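Local coordinates for protein L-methionine gamma-lyase (Fusobacterium nucleatum subsp. nucleatum, PDB 6LXU) that belongs to the Cys/Met metabolism family of pyridoxal phosphate-dependent enzymes and carries its cofactor bound covalently to the chain, in a four-chain assembly, at residues A85-T99 / Q234-L248. Sequence-based numbering, arbitrary orientation. Where two conformers were deposited one is given.
Sequences AMSSGMGAISSTLWT and QIRFVGLKDMTGAVL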
ATOM      1  N   ALA A  85       5.348  16.667  -9.276  1.00  5.67           N
ATOM      2  CA  ALA A  85       4.234  16.130  -8.504  1.00  5.54           C
ATOM      3  C   ALA A  85       4.262  16.634  -7.071  1.00  5.30           C
ATOM      4  O   ALA A  85       5.327  16.808  -6.473  1.00  5.61           O
ATOM      5  CB  ALA A  85       4.261  14.622  -8.510  1.00  5.70           C
ATOM      6  N   MET A  86       3.060  16.822  -6.529  1.00  5.06           N
ATOM      7  CA  MET A  86       2.849  17.265  -5.155  1.00  4.97           C
ATOM      8  C   MET A  86       1.719  16.454  -4.543  1.00  4.83           C
ATOM      9  O   MET A  86       0.961  15.781  -5.230  1.00  4.82           O
ATOM     10  CB  MET A  86       2.501  18.757  -5.094  1.00  5.15           C
ATOM     11  CG  MET A  86       3.589  19.691  -5.594  1.00  5.36           C
ATOM     12  SD  MET A  86       3.705  19.810  -7.386  1.00  5.80           S
ATOM     13  CE  MET A  86       4.855  21.178  -7.485  1.00  6.09           C
ATOM     14  N   SER A  87       1.578  16.584  -3.227  1.00  4.73           N
ATOM     15  CA  SER A  87       0.605  15.803  -2.465  1.00  4.92           C
ATOM     16  C   SER A  87      -0.811  16.384  -2.434  1.00  4.57           C
ATOM     17  O   SER A  87      -1.666  15.843  -1.733  1.00  4.60           O
ATOM     18  CB  SER A  87       1.119  15.540  -1.067  1.00  5.42           C
ATOM     19  OG  SER A  87       1.304  16.762  -0.399  1.00  6.82           O
ATOM     20  N   SER A  88      -1.078  17.436  -3.211  1.00  4.49           N
ATOM     21  CA  SER A  88      -2.453  17.849  -3.522  1.00  4.46           C
ATOM     22  C   SER A  88      -2.397  18.840  -4.669  1.00  4.43           C
ATOM     23  O   SER A  88      -1.348  19.428  -4.949  1.00  4.47           O
ATOM     24  CB  SER A  88      -3.151  18.516  -2.328  1.00  4.51           C
ATOM     25  OG  SER A  88      -2.578  19.781  -2.042  1.00  4.54           O
ATOM     26  N   GLY A  89      -3.539  19.059  -5.304  1.00  4.53           N
ATOM     27  CA  GLY A  89      -3.703  20.174  -6.231  1.00  4.70           C
ATOM     28  C   GLY A  89      -3.333  21.508  -5.609  1.00  4.67           C
ATOM     29  O   GLY A  89      -2.627  22.321  -6.233  1.00  4.90           O
ATOM     30  N   MET A  90      -3.772  21.758  -4.377  1.00  4.68           N
ATOM     31  CA  MET A  90      -3.380  22.996  -3.715  1.00  4.89           C
ATOM     32  C   MET A  90      -1.877  23.043  -3.477  1.00  4.77           C
ATOM     33  O   MET A  90      -1.289  24.139  -3.487  1.00  4.90           O
ATOM     34  CB  MET A  90      -4.159  23.237  -2.418  1.00  5.27           C
ATOM     35  CG  MET A  90      -5.642  23.492  -2.619  1.00  5.52           C
ATOM     36  SD  MET A  90      -6.057  24.688  -3.896  1.00  6.19           S
ATOM     37  CE  MET A  90      -5.251  26.172  -3.299  1.00  6.64           C
ATOM     38  N   GLY A  91      -1.239  21.887  -3.285  1.00  4.61           N
ATOM     39  CA  GLY A  91       0.212  21.827  -3.244  1.00  4.83           C
ATOM     40  C   GLY A  91       0.879  22.236  -4.548  1.00  4.90           C
ATOM     41  O   GLY A  91       1.906  22.924  -4.540  1.00  5.30           O
ATOM     42  N   ALA A  92       0.323  21.787  -5.675  1.00  4.89           N
ATOM     43  CA  ALA A  92       0.826  22.190  -6.986  1.00  5.18           C
ATOM     44  C   ALA A  92       0.666  23.692  -7.195  1.00  5.37           C
ATOM     45  O   ALA A  92       1.607  24.374  -7.635  1.00  5.55           O
ATOM     46  CB  ALA A  92       0.102  21.414  -8.076  1.00  5.33           C
ATOM     47  N   ILE A  93      -0.523  24.204  -6.883  1.00  5.43           N
ATOM     48  CA  ILE A  93      -0.839  25.625  -7.077  1.00  5.68           C
ATOM     49  C   ILE A  93       0.020  26.517  -6.182  1.00  5.70           C
ATOM     50  O   ILE A  93       0.687  27.457  -6.670  1.00  6.14           O
ATOM     51  CB  ILE A  93      -2.342  25.860  -6.850  1.00  5.81           C
ATOM     52  CG1 ILE A  93      -3.151  25.209  -7.989  1.00  6.01           C
ATOM     53  CG2 ILE A  93      -2.694  27.345  -6.752  1.00  6.04           C
ATOM     54  CD1 ILE A  93      -4.599  24.951  -7.619  1.00  6.29           C
ATOM     55  N   SER A  94       0.041  26.220  -4.883  1.00  5.60           N
ATOM     56  CA  SER A  94       0.802  27.035  -3.939  1.00  5.69           C
ATOM     57  C   SER A  94       2.300  26.943  -4.191  1.00  5.74           C
ATOM     58  O   SER A  94       3.000  27.961  -4.156  1.00  5.98           O
ATOM     59  CB  SER A  94       0.455  26.696  -2.483  1.00  5.67           C
ATOM     60  OG  SER A  94       0.787  25.359  -2.155  1.00  5.70           O
ATOM     61  N   SER A  95       2.827  25.747  -4.449  1.00  5.64           N
ATOM     62  CA  SER A  95       4.256  25.626  -4.701  1.00  5.76           C
ATOM     63  C   SER A  95       4.671  26.493  -5.881  1.00  5.90           C
ATOM     64  O   SER A  95       5.720  27.132  -5.862  1.00  6.31           O
ATOM     65  CB  SER A  95       4.664  24.201  -5.008  1.00  5.54           C
ATOM     66  OG  SER A  95       4.474  23.320  -3.900  1.00  5.48           O
ATOM     67  N   THR A  96       3.839  26.497  -6.916  1.00  5.91           N
ATOM     68  CA  THR A  96       4.087  27.326  -8.097  1.00  6.26           C
ATOM     69  C   THR A  96       4.064  28.814  -7.744  1.00  6.41           C
ATOM     70  O   THR A  96       5.005  29.550  -8.076  1.00  6.64           O
ATOM     71  CB  THR A  96       3.059  27.001  -9.199  1.00  6.44           C
ATOM     72  OG1 THR A  96       3.219  25.633  -9.597  1.00  6.55           O
ATOM     73  CG2 THR A  96       3.270  27.890 -10.412  1.00  6.65           C
ATOM     74  N   LEU A  97       3.020  29.255  -7.073  1.00  6.70           N
ATOM     75  CA  LEU A  97       2.870  30.677  -6.765  1.00  7.08           C
ATOM     76  C   LEU A  97       3.947  31.195  -5.820  1.00  7.18           C
ATOM     77  O   LEU A  97       4.491  32.294  -6.039  1.00  7.44           O
ATOM     78  CB  LEU A  97       1.470  30.960  -6.234  1.00  7.30           C
ATOM     79  CG  LEU A  97       0.350  30.757  -7.269  1.00  7.63           C
ATOM     80  CD1 LEU A  97      -1.004  30.846  -6.608  1.00  7.83           C
ATOM     81  CD2 LEU A  97       0.433  31.754  -8.414  1.00  8.11           C
ATOM     82  N   TRP A  98       4.303  30.421  -4.795  1.00  7.25           N
ATOM     83  CA  TRP A  98       5.365  30.858  -3.886  1.00  7.90           C
ATOM     84  C   TRP A  98       6.719  30.944  -4.573  1.00  7.93           C
ATOM     85  O   TRP A  98       7.597  31.703  -4.126  1.00  8.33           O
ATOM     86  CB  TRP A  98       5.498  29.938  -2.660  1.00  8.85           C
ATOM     87  CG  TRP A  98       4.339  29.935  -1.711  1.00  9.93           C
ATOM     88  CD1 TRP A  98       3.706  28.827  -1.242  1.00 10.11           C
ATOM     89  CD2 TRP A  98       3.678  31.065  -1.106  1.00 11.62           C
ATOM     90  NE1 TRP A  98       2.713  29.180  -0.372  1.00 10.78           N
ATOM     91  CE2 TRP A  98       2.652  30.548  -0.282  1.00 12.09           C
ATOM     92  CE3 TRP A  98       3.833  32.466  -1.193  1.00 13.02           C
ATOM     93  CZ2 TRP A  98       1.775  31.379   0.447  1.00 13.61           C
ATOM     94  CZ3 TRP A  98       2.947  33.302  -0.462  1.00 13.96           C
ATOM     95  CH2 TRP A  98       1.940  32.747   0.351  1.00 14.13           C
ATOM     96  N   THR A  99       6.929  30.134  -5.607  1.00  7.59           N
ATOM     97  CA  THR A  99       8.173  30.170  -6.366  1.00  7.84           C
ATOM     98  C   THR A  99       8.294  31.445  -7.202  1.00  7.96           C
ATOM     99  O   THR A  99       9.348  32.096  -7.201  1.00  8.58           O
ATOM    100  CB  THR A  99       8.294  28.930  -7.273  1.00  7.84           C
ATOM    101  OG1 THR A  99       8.302  27.762  -6.442  1.00  7.79           O
ATOM    102  CG2 THR A  99       9.580  28.957  -8.093  1.00  7.96           C
ATOM    103  N   GLN A 234      12.925  25.429 -10.620  1.00  8.66           N
ATOM    104  CA  GLN A 234      12.673  26.394  -9.539  1.00  8.72           C
ATOM    105  C   GLN A 234      11.477  25.992  -8.677  1.00  7.97           C
ATOM    106  O   GLN A 234      11.534  26.064  -7.447  1.00  7.89           O
ATOM    107  CB  GLN A 234      12.451  27.801 -10.093  1.00  9.80           C
ATOM    108  CG  GLN A 234      13.661  28.381 -10.818  1.00 11.31           C
ATOM    109  CD  GLN A 234      14.877  28.469  -9.932  1.00 13.44           C
ATOM    110  OE1 GLN A 234      14.796  28.944  -8.794  1.00 15.39           O
ATOM    111  NE2 GLN A 234      16.016  27.988 -10.433  1.00 15.78           N
ATOM    112  N   ILE A 235      10.392  25.559  -9.303  1.00  7.43           N
ATOM    113  CA  ILE A 235       9.214  25.119  -8.539  1.00  7.53           C
ATOM    114  C   ILE A 235       9.577  23.912  -7.654  1.00  7.37           C
ATOM    115  O   ILE A 235       9.183  23.857  -6.476  1.00  7.99           O
ATOM    116  CB  ILE A 235       8.025  24.841  -9.461  1.00  7.55           C
ATOM    117  CG1 ILE A 235       7.589  26.129 -10.167  1.00  7.94           C
ATOM    118  CG2 ILE A 235       6.852  24.256  -8.670  1.00  7.67           C
ATOM    119  CD1 ILE A 235       6.647  25.898 -11.321  1.00  8.22           C
ATOM    120  N   ARG A 236      10.364  22.981  -8.178  1.00  7.18           N
ATOM    121  CA  ARG A 236      10.807  21.821  -7.412  1.00  7.36           C
ATOM    122  C   ARG A 236      11.730  22.197  -6.260  1.00  7.39           C
ATOM    123  O   ARG A 236      11.523  21.764  -5.121  1.00  7.19           O
ATOM    124  CB  ARG A 236      11.535  20.820  -8.314  1.00  7.90           C
ATOM    125  CG  ARG A 236      12.055  19.584  -7.599  1.00  8.56           C
ATOM    126  CD  ARG A 236      12.926  18.734  -8.508  1.00  9.10           C
ATOM    127  NE  ARG A 236      12.161  18.216  -9.629  1.00  9.72           N
ATOM    128  CZ  ARG A 236      11.389  17.133  -9.614  1.00 10.29           C
ATOM    129  NH1 ARG A 236      11.304  16.371  -8.514  1.00 10.76           N
ATOM    130  NH2 ARG A 236      10.724  16.798 -10.706  1.00 11.37           N
ATOM    131  N   PHE A 237      12.786  22.945  -6.563  1.00  7.59           N
ATOM    132  CA  PHE A 237      13.846  23.184  -5.595  1.00  8.35           C
ATOM    133  C   PHE A 237      13.640  24.391  -4.692  1.00  7.88           C
ATOM    134  O   PHE A 237      14.431  24.582  -3.767  1.00  8.19           O
ATOM    135  CB  PHE A 237      15.207  23.252  -6.308  1.00  9.20           C
ATOM    136  CG  PHE A 237      15.624  21.944  -6.952  1.00 10.65           C
ATOM    137  CD1 PHE A 237      15.646  20.750  -6.232  1.00 12.07           C
ATOM    138  CD2 PHE A 237      15.994  21.902  -8.287  1.00 11.73           C
ATOM    139  CE1 PHE A 237      16.045  19.554  -6.825  1.00 12.93           C
ATOM    140  CE2 PHE A 237      16.404  20.713  -8.874  1.00 12.51           C
ATOM    141  CZ  PHE A 237      16.424  19.541  -8.149  1.00 13.01           C
ATOM    142  N   VAL A 238      12.597  25.179  -4.938  1.00  7.88           N
ATOM    143  CA  VAL A 238      12.230  26.292  -4.065  1.00  8.33           C
ATOM    144  C   VAL A 238      10.847  26.042  -3.472  1.00  8.04           C
ATOM    145  O   VAL A 238      10.713  25.793  -2.254  1.00  8.02           O
ATOM    146  CB  VAL A 238      12.312  27.653  -4.791  1.00  9.07           C
ATOM    147  CG1 VAL A 238      11.899  28.780  -3.854  1.00  9.64           C
ATOM    148  CG2 VAL A 238      13.723  27.890  -5.333  1.00  9.54           C
ATOM    149  N   GLY A 239       9.826  26.080  -4.315  1.00  7.97           N
ATOM    150  CA  GLY A 239       8.445  25.961  -3.856  1.00  8.08           C
ATOM    151  C   GLY A 239       8.173  24.675  -3.106  1.00  7.85           C
ATOM    152  O   GLY A 239       7.748  24.697  -1.942  1.00  8.06           O
ATOM    153  N   LEU A 240       8.430  23.554  -3.748  1.00  7.26           N
ATOM    154  CA  LEU A 240       8.192  22.248  -3.132  1.00  7.23           C
ATOM    155  C   LEU A 240       9.190  21.959  -2.018  1.00  7.01           C
ATOM    156  O   LEU A 240       8.805  21.569  -0.907  1.00  6.98           O
ATOM    157  CB  LEU A 240       8.238  21.153  -4.197  1.00  7.64           C
ATOM    158  CG  LEU A 240       8.190  19.699  -3.712  1.00  7.90           C
ATOM    159  CD1 LEU A 240       6.939  19.375  -2.906  1.00  7.99           C
ATOM    160  CD2 LEU A 240       8.288  18.759  -4.906  1.00  8.41           C
ATOM    161  N   LYS A 241      10.478  22.159  -2.282  1.00  6.98           N
ATOM    162  CA  LYS A 241      11.509  21.751  -1.338  0.60  7.12           C
ATOM    163  C   LYS A 241      11.370  22.450   0.015  1.00  6.95           C
ATOM    164  O   LYS A 241      11.511  21.812   1.067  1.00  7.07           O
ATOM    165  CB  LYS A 241      12.917  22.032  -1.899  0.60  7.49           C
ATOM    166  CG  LYS A 241      14.034  21.437  -1.053  0.60  7.86           C
ATOM    167  CD  LYS A 241      15.412  21.651  -1.663  0.60  8.22           C
ATOM    168  CE  LYS A 241      15.980  23.034  -1.389  0.60  8.55           C
ATOM    169  NZ  LYS A 241      16.600  23.106  -0.040  0.60  9.15           N
ATOM    170  N   ASP A 242      11.122  23.759  -0.030  1.00  7.00           N
ATOM    171  CA  ASP A 242      11.198  24.611   1.156  1.00  7.54           C
ATOM    172  C   ASP A 242       9.900  25.307   1.524  1.00  7.53           C
ATOM    173  O   ASP A 242       9.677  25.534   2.722  1.00  8.59           O
ATOM    174  CB  ASP A 242      12.258  25.713   0.955  1.00  8.55           C
ATOM    175  CG  ASP A 242      13.672  25.191   0.715  1.00  9.31           C
ATOM    176  OD1 ASP A 242      13.988  24.088   1.151  1.00 10.31           O
ATOM    177  OD2 ASP A 242      14.476  25.947   0.120  1.00 11.81           O
ATOM    178  N   MET A 243       9.076  25.699   0.560  1.00  7.12           N
ATOM    179  CA  MET A 243       7.987  26.598   0.901  0.60  6.86           C
ATOM    180  C   MET A 243       6.632  25.939   1.102  1.00  6.53           C
ATOM    181  O   MET A 243       5.764  26.534   1.725  1.00  6.38           O
ATOM    182  CB  MET A 243       7.922  27.710  -0.116  0.60  6.97           C
ATOM    183  CG  MET A 243       9.273  28.392  -0.263  0.60  7.09           C
ATOM    184  SD  MET A 243       9.266  29.838  -1.318  0.60  7.64           S
ATOM    185  CE  MET A 243       8.366  31.025  -0.321  0.60  8.01           C
ATOM    186  N   THR A 244       6.462  24.706   0.616  1.00  5.84           N
ATOM    187  CA  THR A 244       5.267  23.934   0.917  1.00  5.56           C
ATOM    188  C   THR A 244       5.576  22.555   1.480  1.00  5.18           C
ATOM    189  O   THR A 244       4.779  22.031   2.255  1.00  5.41           O
ATOM    190  CB  THR A 244       4.373  23.745  -0.308  1.00  5.46           C
ATOM    191  OG1 THR A 244       5.020  22.847  -1.217  1.00  5.44           O
ATOM    192  CG2 THR A 244       4.052  25.069  -0.993  1.00  5.53           C
ATOM    193  N   GLY A 245       6.667  21.925   1.057  1.00  5.05           N
ATOM    194  CA  GLY A 245       6.898  20.553   1.460  1.00  4.89           C
ATOM    195  C   GLY A 245       5.763  19.604   1.104  1.00  4.73           C
ATOM    196  O   GLY A 245       5.569  18.604   1.790  1.00  4.85           O
ATOM    197  N   ALA A 246       5.028  19.884   0.030  1.00  4.74           N
ATOM    198  CA  ALA A 246       3.878  19.059  -0.352  1.00  4.84           C
ATOM    199  C   ALA A 246       4.342  17.837  -1.157  1.00  4.85           C
ATOM    200  O   ALA A 246       4.063  17.706  -2.347  1.00  4.91           O
ATOM    201  CB  ALA A 246       2.883  19.896  -1.123  1.00  5.07           C
ATOM    202  N   VAL A 247       5.019  16.925  -0.460  1.00  4.82           N
ATOM    203  CA  VAL A 247       5.681  15.788  -1.080  1.00  4.85           C
ATOM    204  C   VAL A 247       4.717  14.636  -1.260  1.00  4.73           C
ATOM    205  O   VAL A 247       4.162  14.118  -0.291  1.00  5.03           O
ATOM    206  CB  VAL A 247       6.877  15.321  -0.235  1.00  4.90           C
ATOM    207  CG1 VAL A 247       7.566  14.122  -0.862  1.00  4.99           C
ATOM    208  CG2 VAL A 247       7.884  16.453  -0.062  1.00  5.10           C
ATOM    209  N   LEU A 248       4.534  14.210  -2.515  1.00  4.63           N
ATOM    210  CA  LEU A 248       3.660  13.085  -2.837  1.00  4.75           C
ATOM    211  C   LEU A 248       4.250  11.777  -2.299  1.00  4.57           C
ATOM    212  O   LEU A 248       5.423  11.466  -2.481  1.00  4.81           O
ATOM    213  CB  LEU A 248       3.473  12.996  -4.345  1.00  4.82           C
ATOM    214  CG  LEU A 248       2.463  11.960  -4.824  1.00  4.97           C
ATOM    215  CD1 LEU A 248       1.062  12.246  -4.303  1.00  5.08           C
ATOM    216  CD2 LEU A 248       2.455  11.942  -6.342  1.00  5.14           C
TER
HETATM  217  O   HOH W   1       6.378  15.298  -4.390  1.00  7.17           O
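Ser95 and Thr99, one turn apart on helix 89-99, enter helix 234-244 as hydroxyl-bearing knobs, beside Gly239, whose lack of a side chain lets the axes approach to 7.9 Å at a crossing of 108°. Ser95 OG gives its proton to Gly91 O (2.7 Å) and lies 2.8 Å from Thr244 OG1, which in turn accepts from Ala246 N in an ST turn. With chi1 at -61°, Thr99 OG1 folds back to donate to Ser95 O (2.7 Å), while CG2 rests on the backbone of Gln234. Ile235 covers the flank, CD1 against Thr96 and CG2 meeting Met86 CE at 3.9 Å. At the other flank Thr244 CG2 touches Trp98 CD1 at the ring edge; Trp98 NE1 hydrogen-bonds Met243 O of the second subunit. Ahead of the start of helix 89-99, Ser87 N donates to Ala246 O (2.9 Å), and one water links Ala85 O to Leu248 N. Ser88 OG caps helix 89-99 through Gly91 N (2.8 Å). Gly89 N and Met90 N bind the phosphate of the modified lysine at position 212, the phosphate-binding helix start typical of fold-type I pyridoxal phosphate enzymes.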